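Local coordinates for tryptophan halogenase (Shewanella frigidimarina, PDB 2PYX), which probably acts as a flavin-dependent monooxygenase of the tryptophan halogenase family, binding FAD and halogenating tryptophan or a related substrate, at residues F407-Y412 with D434-M439. Sequence-based numbering, arbitrary orientation.
Sequences FLKLHY and DSLQAM
L436 reaches from helix 434-443 to K409 and L410 as a single apolar side chain, a compact case of one branched residue joining two helices. Its CG lies anti to the backbone N (chi1 -178°), which carries the isopropyl end straight out at the partner helix. There CD2 does most of the touching: it lies 3.6 Å from CG of K409 and 3.8 Å from the backbone N of L410. The other branch meets its counterpart more loosely, CD1 of L436 standing 4.3 Å from CD1 of L410. No hydrogen bond spans the two segments.

K409 offers only the base of its chain, which crosses L436 at about a right angle. A bend at chi2 (60°) then leads the ammonium end away to hydrogen bonds with V250 O, H426 ND1 and S431 OG, so one lysine gives methylenes to the packing and spends its ammonium N-H groups elsewhere.

Back on helix 383-413, H411 ND1 donates a bent hydrogen bond to F407 O (2.7 Å, 139°), and its CE1 sits over the centre of the F407 ring. NE2 bonds E361 OE2, a residue predicted to bind tryptophan, and the side chain of L410 lies about 8 Å from that of E361. Helix 434-443 flanks the C-terminal end of long helix 383-413, with S435 OG hydrogen-bonded to D406, while helix 462-471 packs against F407, L410 and H411.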
loop_
_atom_site.group_PDB
_atom_site.type_symbol
_atom_site.label_atom_id
_atom_site.label_comp_id
_atom_site.label_asym_id
_atom_site.label_seq_id
_atom_site.Cartn_x
_atom_site.Cartn_y
_atom_site.Cartn_z
ATOM N N PHE A 407 10.851 -5.553 5.010
ATOM C CA PHE A 407 9.812 -5.230 5.990
ATOM C C PHE A 407 8.768 -6.350 6.043
ATOM O O PHE A 407 8.356 -6.785 7.122
ATOM C CB PHE A 407 9.158 -3.866 5.711
ATOM C CG PHE A 407 8.139 -3.466 6.752
ATOM C CD1 PHE A 407 8.441 -3.520 8.099
ATOM C CD2 PHE A 407 6.870 -3.062 6.377
ATOM C CE1 PHE A 407 7.493 -3.139 9.065
ATOM C CE2 PHE A 407 5.935 -2.669 7.326
ATOM C CZ PHE A 407 6.250 -2.715 8.663
ATOM N N LEU A 408 8.317 -6.803 4.875
ATOM C CA LEU A 408 7.360 -7.922 4.847
ATOM C C LEU A 408 7.961 -9.158 5.465
ATOM O O LEU A 408 7.359 -9.796 6.310
ATOM C CB LEU A 408 6.906 -8.201 3.430
ATOM C CG LEU A 408 5.719 -7.359 2.960
ATOM C CD1 LEU A 408 5.901 -5.852 3.115
ATOM C CD2 LEU A 408 5.341 -7.724 1.524
ATOM N N LYS A 409 9.190 -9.494 5.073
ATOM C CA LYS A 409 9.837 -10.701 5.613
ATOM C C LYS A 409 9.971 -10.644 7.135
ATOM O O LYS A 409 9.836 -11.673 7.819
ATOM C CB LYS A 409 11.199 -10.891 4.969
ATOM C CG LYS A 409 11.965 -12.132 5.451
ATOM C CD LYS A 409 11.173 -13.456 5.155
ATOM C CE LYS A 409 12.022 -14.662 5.511
ATOM N NZ LYS A 409 11.541 -15.958 4.876
ATOM N N LEU A 410 10.254 -9.457 7.680
ATOM C CA LEU A 410 10.333 -9.267 9.137
ATOM C C LEU A 410 9.116 -9.850 9.856
ATOM O O LEU A 410 9.236 -10.371 10.945
ATOM C CB LEU A 410 10.425 -7.755 9.465
ATOM C CG LEU A 410 10.567 -7.389 10.960
ATOM C CD1 LEU A 410 11.819 -7.914 11.565
ATOM C CD2 LEU A 410 10.515 -5.854 11.160
ATOM N N HIS A 411 7.924 -9.673 9.270
ATOM C CA HIS A 411 6.678 -10.119 9.887
ATOM C C HIS A 411 6.726 -11.619 10.127
ATOM O O HIS A 411 6.134 -12.108 11.114
ATOM C CB HIS A 411 5.458 -9.807 9.032
ATOM C CG HIS A 411 5.133 -8.345 8.883
ATOM N ND1 HIS A 411 5.999 -7.446 8.281
ATOM C CD2 HIS A 411 4.027 -7.638 9.216
ATOM C CE1 HIS A 411 5.412 -6.256 8.235
ATOM N NE2 HIS A 411 4.215 -6.344 8.791
ATOM N N TYR A 412 7.360 -12.352 9.237
ATOM C CA TYR A 412 7.461 -13.813 9.352
ATOM C C TYR A 412 8.608 -14.250 10.229
ATOM O O TYR A 412 8.508 -15.212 10.989
ATOM C CB TYR A 412 7.656 -14.450 7.967
ATOM C CG TYR A 412 6.516 -14.247 7.019
ATOM C CD1 TYR A 412 5.425 -15.102 7.042
ATOM C CD2 TYR A 412 6.481 -13.211 6.082
ATOM C CE1 TYR A 412 4.387 -14.918 6.191
ATOM C CE2 TYR A 412 5.430 -13.059 5.202
ATOM C CZ TYR A 412 4.373 -13.913 5.268
ATOM O OH TYR A 412 3.310 -13.756 4.393
ATOM N N ASP A 434 20.221 -10.638 3.140
ATOM C CA ASP A 434 21.355 -10.261 3.943
ATOM C C ASP A 434 21.118 -8.928 4.638
ATOM O O ASP A 434 21.554 -8.749 5.772
ATOM C CB ASP A 434 22.600 -10.099 3.063
ATOM C CG ASP A 434 23.091 -11.381 2.487
ATOM O OD1 ASP A 434 22.751 -12.476 2.984
ATOM O OD2 ASP A 434 23.903 -11.256 1.526
ATOM N N SER A 435 20.477 -7.980 3.956
ATOM C CA SER A 435 20.210 -6.673 4.567
ATOM C C SER A 435 19.360 -6.819 5.834
ATOM O O SER A 435 19.609 -6.164 6.881
ATOM C CB SER A 435 19.530 -5.755 3.544
ATOM O OG SER A 435 18.429 -6.433 2.951
ATOM N N LEU A 436 18.365 -7.697 5.776
ATOM C CA LEU A 436 17.503 -7.935 6.946
ATOM C C LEU A 436 18.245 -8.714 8.011
ATOM O O LEU A 436 18.073 -8.457 9.211
ATOM C CB LEU A 436 16.242 -8.694 6.551
ATOM C CG LEU A 436 15.239 -8.958 7.688
ATOM C CD1 LEU A 436 14.759 -7.693 8.407
ATOM C CD2 LEU A 436 14.042 -9.703 7.153
ATOM N N GLN A 437 19.061 -9.686 7.621
ATOM C CA GLN A 437 19.862 -10.417 8.619
ATOM C C GLN A 437 20.703 -9.430 9.443
ATOM O O GLN A 437 20.843 -9.583 10.653
ATOM C CB GLN A 437 20.767 -11.434 7.941
ATOM C CG GLN A 437 20.073 -12.658 7.363
ATOM C CD GLN A 437 21.032 -13.697 6.774
ATOM O OE1 GLN A 437 22.131 -13.907 7.293
ATOM N NE2 GLN A 437 20.617 -14.350 5.700
ATOM N N ALA A 438 21.278 -8.435 8.770
ATOM C CA ALA A 438 22.104 -7.458 9.484
ATOM C C ALA A 438 21.285 -6.681 10.493
ATOM O O ALA A 438 21.721 -6.407 11.627
ATOM C CB ALA A 438 22.803 -6.523 8.528
HETATM N N MSE A 439 20.082 -6.296 10.092
HETATM C CA MSE A 439 19.199 -5.552 10.988
HETATM C C MSE A 439 18.744 -6.372 12.176
HETATM O O MSE A 439 18.696 -5.893 13.304
HETATM C CB MSE A 439 17.998 -5.014 10.249
HETATM C CG MSE A 439 18.304 -3.868 9.311
HETATM SE SE MSE A 439 19.074 -2.271 10.255
HETATM C CE MSE A 439 20.315 -2.664 9.691
#